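Local coordinates for protein (atp-binding domain of protein MJ0577) (Methanocaldococcus jannaschii, PDB 1MJH) that binds ATP and a manganese ion as a homodimeric universal stress protein, at residues 108-120 against 141-153. Numbering follows the deposited sequence.
With ATP (adenosine-5'-triphosphate), chain F.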
loop_
_atom_site.group_PDB
_atom_site.type_symbol
_atom_site.label_atom_id
_atom_site.label_comp_id
_atom_site.label_asym_id
_atom_site.label_seq_id
_atom_site.Cartn_x
_atom_site.Cartn_y
_atom_site.Cartn_z
ATOM N N PRO B 108 15.254 9.983 -5.761
ATOM C CA PRO B 108 14.452 8.768 -5.790
ATOM C C PRO B 108 12.962 8.990 -5.718
ATOM O O PRO B 108 12.216 8.455 -6.569
ATOM C CB PRO B 108 14.964 7.989 -4.561
ATOM C CG PRO B 108 16.454 8.360 -4.636
ATOM C CD PRO B 108 16.440 9.874 -4.879
ATOM N N HIS B 109 12.424 9.743 -4.745
ATOM C CA HIS B 109 10.961 9.804 -4.670
ATOM C C HIS B 109 10.336 10.494 -5.883
ATOM O O HIS B 109 9.307 10.056 -6.382
ATOM C CB HIS B 109 10.464 10.450 -3.369
ATOM C CG HIS B 109 10.593 11.954 -3.295
ATOM N ND1 HIS B 109 11.692 12.573 -2.743
ATOM C CD2 HIS B 109 9.749 12.939 -3.685
ATOM C CE1 HIS B 109 11.542 13.900 -2.788
ATOM N NE2 HIS B 109 10.398 14.116 -3.355
ATOM N N GLU B 110 11.059 11.471 -6.427
ATOM C CA GLU B 110 10.534 12.163 -7.629
ATOM C C GLU B 110 10.522 11.296 -8.851
ATOM O O GLU B 110 9.556 11.303 -9.605
ATOM C CB GLU B 110 11.363 13.445 -7.863
ATOM C CG GLU B 110 11.236 14.448 -6.735
ATOM C CD GLU B 110 11.773 15.840 -7.003
ATOM O OE1 GLU B 110 12.508 16.053 -7.985
ATOM O OE2 GLU B 110 11.477 16.774 -6.225
ATOM N N GLU B 111 11.581 10.475 -9.059
ATOM C CA GLU B 111 11.602 9.602 -10.204
ATOM C C GLU B 111 10.595 8.486 -10.108
ATOM O O GLU B 111 10.030 8.042 -11.123
ATOM C CB GLU B 111 13.023 9.007 -10.427
ATOM C CG GLU B 111 14.054 10.089 -10.753
ATOM C CD GLU B 111 13.881 10.555 -12.194
ATOM O OE1 GLU B 111 13.265 9.892 -13.034
ATOM O OE2 GLU B 111 14.414 11.662 -12.421
ATOM N N ILE B 112 10.360 7.947 -8.884
ATOM C CA ILE B 112 9.348 6.885 -8.772
ATOM C C ILE B 112 7.981 7.406 -9.162
ATOM O O ILE B 112 7.241 6.773 -9.896
ATOM C CB ILE B 112 9.359 6.322 -7.342
ATOM C CG1 ILE B 112 10.724 5.660 -7.082
ATOM C CG2 ILE B 112 8.198 5.344 -7.101
ATOM C CD1 ILE B 112 10.945 5.327 -5.575
ATOM N N VAL B 113 7.674 8.637 -8.655
ATOM C CA VAL B 113 6.363 9.216 -8.984
ATOM C C VAL B 113 6.242 9.489 -10.485
ATOM O O VAL B 113 5.216 9.185 -11.081
ATOM C CB VAL B 113 6.173 10.509 -8.179
ATOM C CG1 VAL B 113 4.922 11.278 -8.620
ATOM C CG2 VAL B 113 6.011 10.143 -6.680
ATOM N N LYS B 114 7.291 10.038 -11.072
ATOM C CA LYS B 114 7.259 10.382 -12.500
ATOM C C LYS B 114 7.103 9.159 -13.389
ATOM O O LYS B 114 6.320 9.111 -14.348
ATOM C CB LYS B 114 8.529 11.178 -12.817
ATOM C CG LYS B 114 8.857 11.294 -14.285
ATOM C CD LYS B 114 10.097 12.174 -14.485
ATOM C CE LYS B 114 10.771 11.728 -15.781
ATOM N NZ LYS B 114 12.051 12.446 -16.031
ATOM N N ILE B 115 7.898 8.119 -13.090
ATOM C CA ILE B 115 7.905 6.910 -13.884
ATOM C C ILE B 115 6.654 6.105 -13.666
ATOM O O ILE B 115 6.086 5.550 -14.603
ATOM C CB ILE B 115 9.217 6.115 -13.622
ATOM C CG1 ILE B 115 10.397 6.864 -14.273
ATOM C CG2 ILE B 115 9.054 4.714 -14.211
ATOM C CD1 ILE B 115 11.755 6.291 -13.889
ATOM N N ALA B 116 6.029 6.124 -12.451
ATOM C CA ALA B 116 4.759 5.456 -12.337
ATOM C C ALA B 116 3.679 6.075 -13.264
ATOM O O ALA B 116 2.935 5.302 -13.873
ATOM C CB ALA B 116 4.213 5.593 -10.926
ATOM N N GLU B 117 3.741 7.414 -13.315
ATOM C CA GLU B 117 2.794 8.092 -14.232
ATOM C C GLU B 117 3.150 7.878 -15.710
ATOM O O GLU B 117 2.253 7.483 -16.503
ATOM C CB GLU B 117 2.942 9.586 -13.843
ATOM C CG GLU B 117 2.252 10.568 -14.808
ATOM C CD GLU B 117 0.755 10.440 -14.873
ATOM O OE1 GLU B 117 0.094 9.998 -13.903
ATOM O OE2 GLU B 117 0.137 10.817 -15.921
ATOM N N ASP B 118 4.444 7.929 -16.040
ATOM C CA ASP B 118 4.828 7.832 -17.486
ATOM C C ASP B 118 4.542 6.458 -18.047
ATOM O O ASP B 118 4.121 6.282 -19.217
ATOM C CB ASP B 118 6.281 8.269 -17.622
ATOM C CG ASP B 118 6.556 9.747 -17.477
ATOM O OD1 ASP B 118 5.629 10.564 -17.299
ATOM O OD2 ASP B 118 7.695 10.259 -17.523
ATOM N N GLU B 119 4.815 5.402 -17.245
ATOM C CA GLU B 119 4.570 4.027 -17.667
ATOM C C GLU B 119 3.135 3.553 -17.543
ATOM O O GLU B 119 2.719 2.440 -17.898
ATOM C CB GLU B 119 5.574 3.080 -16.936
ATOM C CG GLU B 119 7.040 3.469 -17.193
ATOM C CD GLU B 119 7.562 3.009 -18.558
ATOM O OE1 GLU B 119 6.917 2.210 -19.238
ATOM O OE2 GLU B 119 8.647 3.453 -18.942
ATOM N N GLY B 120 2.203 4.317 -16.957
ATOM C CA GLY B 120 0.820 3.933 -16.765
ATOM C C GLY B 120 0.629 2.688 -15.904
ATOM O O GLY B 120 -0.183 1.799 -16.197
ATOM N N SER B 141 11.408 7.901 4.121
ATOM C CA SER B 141 11.049 9.129 3.443
ATOM C C SER B 141 10.736 8.907 1.969
ATOM O O SER B 141 9.862 9.656 1.498
ATOM C CB SER B 141 12.147 10.211 3.573
ATOM O OG SER B 141 13.252 9.880 2.775
ATOM N N VAL B 142 11.299 7.852 1.313
ATOM C CA VAL B 142 10.905 7.722 -0.107
ATOM C C VAL B 142 9.469 7.222 -0.198
ATOM O O VAL B 142 8.616 7.745 -0.892
ATOM C CB VAL B 142 11.887 6.779 -0.834
ATOM C CG1 VAL B 142 11.461 6.595 -2.298
ATOM C CG2 VAL B 142 13.328 7.276 -0.760
ATOM N N THR B 143 9.143 6.210 0.663
ATOM C CA THR B 143 7.769 5.706 0.665
ATOM C C THR B 143 6.763 6.752 1.113
ATOM O O THR B 143 5.715 6.875 0.479
ATOM C CB THR B 143 7.603 4.452 1.566
ATOM O OG1 THR B 143 8.630 3.566 1.072
ATOM C CG2 THR B 143 6.209 3.895 1.438
ATOM N N GLU B 144 7.084 7.502 2.178
ATOM C CA GLU B 144 6.130 8.545 2.586
ATOM C C GLU B 144 5.915 9.574 1.474
ATOM O O GLU B 144 4.771 9.904 1.217
ATOM C CB GLU B 144 6.651 9.239 3.855
ATOM C CG GLU B 144 5.512 10.176 4.360
ATOM C CD GLU B 144 5.820 10.768 5.707
ATOM O OE1 GLU B 144 6.732 10.305 6.423
ATOM O OE2 GLU B 144 5.121 11.747 6.096
ATOM N N ASN B 145 6.977 9.999 0.794
ATOM C CA ASN B 145 6.751 10.947 -0.330
ATOM C C ASN B 145 6.018 10.333 -1.499
ATOM O O ASN B 145 5.217 11.014 -2.159
ATOM C CB ASN B 145 8.120 11.410 -0.843
ATOM C CG ASN B 145 8.702 12.591 -0.136
ATOM O OD1 ASN B 145 8.111 13.680 -0.041
ATOM N ND2 ASN B 145 9.933 12.440 0.380
ATOM N N VAL B 146 6.304 9.059 -1.856
ATOM C CA VAL B 146 5.554 8.468 -2.969
ATOM C C VAL B 146 4.084 8.303 -2.641
ATOM O O VAL B 146 3.217 8.562 -3.504
ATOM C CB VAL B 146 6.168 7.089 -3.342
ATOM C CG1 VAL B 146 5.226 6.329 -4.279
ATOM C CG2 VAL B 146 7.572 7.374 -3.902
ATOM N N ILE B 147 3.729 7.904 -1.403
ATOM C CA ILE B 147 2.299 7.778 -1.121
ATOM C C ILE B 147 1.609 9.150 -1.221
ATOM O O ILE B 147 0.465 9.236 -1.688
ATOM C CB ILE B 147 2.111 7.202 0.309
ATOM C CG1 ILE B 147 2.539 5.709 0.310
ATOM C CG2 ILE B 147 0.685 7.373 0.786
ATOM C CD1 ILE B 147 2.687 5.292 1.788
ATOM N N LYS B 148 2.220 10.175 -0.677
ATOM C CA LYS B 148 1.634 11.524 -0.637
ATOM C C LYS B 148 1.642 12.185 -2.017
ATOM O O LYS B 148 0.777 13.020 -2.230
ATOM C CB LYS B 148 2.433 12.428 0.313
ATOM C CG LYS B 148 2.199 11.967 1.769
ATOM C CD LYS B 148 2.858 12.844 2.792
ATOM C CE LYS B 148 2.315 12.524 4.196
ATOM N NZ LYS B 148 3.147 13.373 5.143
ATOM N N LYS B 149 2.599 11.807 -2.862
ATOM C CA LYS B 149 2.645 12.603 -4.134
ATOM C C LYS B 149 2.090 11.839 -5.292
ATOM O O LYS B 149 1.788 12.492 -6.316
ATOM C CB LYS B 149 4.086 13.073 -4.337
ATOM C CG LYS B 149 4.541 14.200 -3.398
ATOM C CD LYS B 149 6.039 14.443 -3.496
ATOM C CE LYS B 149 6.574 15.327 -2.385
ATOM N NZ LYS B 149 7.960 15.781 -2.688
ATOM N N SER B 150 2.165 10.517 -5.377
ATOM C CA SER B 150 1.583 9.763 -6.466
ATOM C C SER B 150 0.099 9.549 -6.323
ATOM O O SER B 150 -0.421 9.305 -5.206
ATOM C CB SER B 150 2.294 8.394 -6.548
ATOM O OG SER B 150 1.771 7.620 -7.632
ATOM N N ASN B 151 -0.649 9.469 -7.437
ATOM C CA ASN B 151 -2.053 9.082 -7.341
ATOM C C ASN B 151 -2.280 7.610 -7.626
ATOM O O ASN B 151 -3.373 7.061 -7.690
ATOM C CB ASN B 151 -2.886 9.915 -8.315
ATOM C CG ASN B 151 -2.515 9.725 -9.776
ATOM O OD1 ASN B 151 -1.812 8.802 -10.187
ATOM N ND2 ASN B 151 -3.008 10.636 -10.610
ATOM N N LYS B 152 -1.159 6.819 -7.622
ATOM C CA LYS B 152 -1.290 5.402 -7.874
ATOM C C LYS B 152 -1.510 4.645 -6.561
ATOM O O LYS B 152 -0.966 5.146 -5.564
ATOM C CB LYS B 152 0.038 4.852 -8.456
ATOM C CG LYS B 152 0.357 5.436 -9.871
ATOM C CD LYS B 152 -0.690 5.134 -10.911
ATOM C CE LYS B 152 -0.200 5.722 -12.271
ATOM N NZ LYS B 152 -1.288 5.416 -13.271
ATOM N N PRO B 153 -2.119 3.483 -6.596
ATOM C CA PRO B 153 -2.209 2.632 -5.399
ATOM C C PRO B 153 -0.793 2.206 -5.005
ATOM O O PRO B 153 0.033 1.924 -5.907
ATOM C CB PRO B 153 -3.032 1.417 -5.847
ATOM C CG PRO B 153 -3.739 1.851 -7.126
ATOM C CD PRO B 153 -2.807 2.846 -7.713
HETATM P PG ATP F . 15.483 7.160 4.351
HETATM O O1G ATP F . 14.367 8.133 4.506
HETATM O O2G ATP F . 15.884 7.135 2.983
HETATM O O3G ATP F . 16.616 7.437 5.246
HETATM P PB ATP F . 14.928 4.261 4.402
HETATM O O1B ATP F . 14.884 3.386 5.580
HETATM O O2B ATP F . 16.142 4.012 3.617
HETATM O O3B ATP F . 14.802 5.765 4.849
HETATM P PA ATP F . 13.153 4.387 2.009
HETATM O O1A ATP F . 12.024 5.276 2.133
HETATM O O2A ATP F . 14.269 4.830 1.245
HETATM O O3A ATP F . 13.621 3.983 3.531
HETATM O "O5'" ATP F . 12.872 2.938 1.455
HETATM C "C5'" ATP F . 11.488 2.590 1.196
HETATM C "C4'" ATP F . 11.392 1.894 -0.149
HETATM O "O4'" ATP F . 11.621 2.922 -1.192
HETATM C "C3'" ATP F . 12.434 0.832 -0.464
HETATM O "O3'" ATP F . 12.134 -0.441 0.124
HETATM C "C2'" ATP F . 12.370 0.831 -2.012
HETATM O "O2'" ATP F . 11.213 0.081 -2.432
HETATM C "C1'" ATP F . 12.210 2.347 -2.302
HETATM N N9 ATP F . 13.466 3.017 -2.610
HETATM C C8 ATP F . 14.281 3.727 -1.799
HETATM N N7 ATP F . 15.307 4.278 -2.418
HETATM C C5 ATP F . 15.189 3.876 -3.663
HETATM C C6 ATP F . 15.984 4.137 -4.768
HETATM N N6 ATP F . 17.086 4.881 -4.659
HETATM N N1 ATP F . 15.606 3.595 -5.921
HETATM C C2 ATP F . 14.460 2.847 -6.025
HETATM N N3 ATP F . 13.623 2.547 -5.016
HETATM C C4 ATP F . 14.101 3.090 -3.873
HETATM O O HOH W 1 2.674 8.638 -9.931
HETATM O O HOH W 2 -0.435 6.894 -15.676
HETATM O O HOH W 3 0.358 9.029 -11.386
HETATM O O HOH W 4 -2.122 11.141 -13.522
#
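The backbones of helices 108-118 and 141-149 come closest at His109 and Val142 and run in roughly the same direction, their axes 37° apart and 8.9 Å at closest approach. His109 is the knob of the contact, set among Val142, Asn145, Val146 and Lys149. Its chi1 of 76° puts CG between the backbone N and the carbonyl carbon, laying the ring against Asn145. Ring and amide planes are stacked, 17° apart, with His109 CG 3.5 Å from Asn145 CB. Asn145 ND2 lies over the rim of this face, Glu110 CG over that of the opposite one. ND2 of Asn145 also bonds weakly to Ser141 O at 3.0 Å. The extended Lys149 brings NZ obliquely to 3.0 Å from His109 NE2. An alanine in place of His109 would probably leave a gap between the helices, the Asn145 amide with only this weak hold, and the Lys149 end freer to turn.

Ile112, Val142 and Val146 form the buried apolar part. Ile112 CD1 meets Val142 CG1 at 3.6 Å, and Ile112 CG2 meets Val146 CG2 at 3.8 Å. Strands 7-11 and 123-127 back it, as expected in this alpha/beta family. The Ser150 and Lys152 end is more polar and water-bridged. Val113 CG2 packs on Ser150 CB at 4.1 Å, and a water joins Val113 O to Ser150 OG. Ala116 CB touches Lys152 CG, while the Lys152 ammonium bonds to Val121 O and to a water held by Glu117 O.

The N-terminal ends of both helices border the ATP. Val142 N donates to ATP O1A at 2.8 Å, and Ser141 binds O1G through N and OG. Pro108 and Ile112 lie by the adenine. The apolar Ile112-Val142 contact thus joins the base side of the pocket to its phosphate side, and the start of helix 141-149 probably helps offset the phosphate charge.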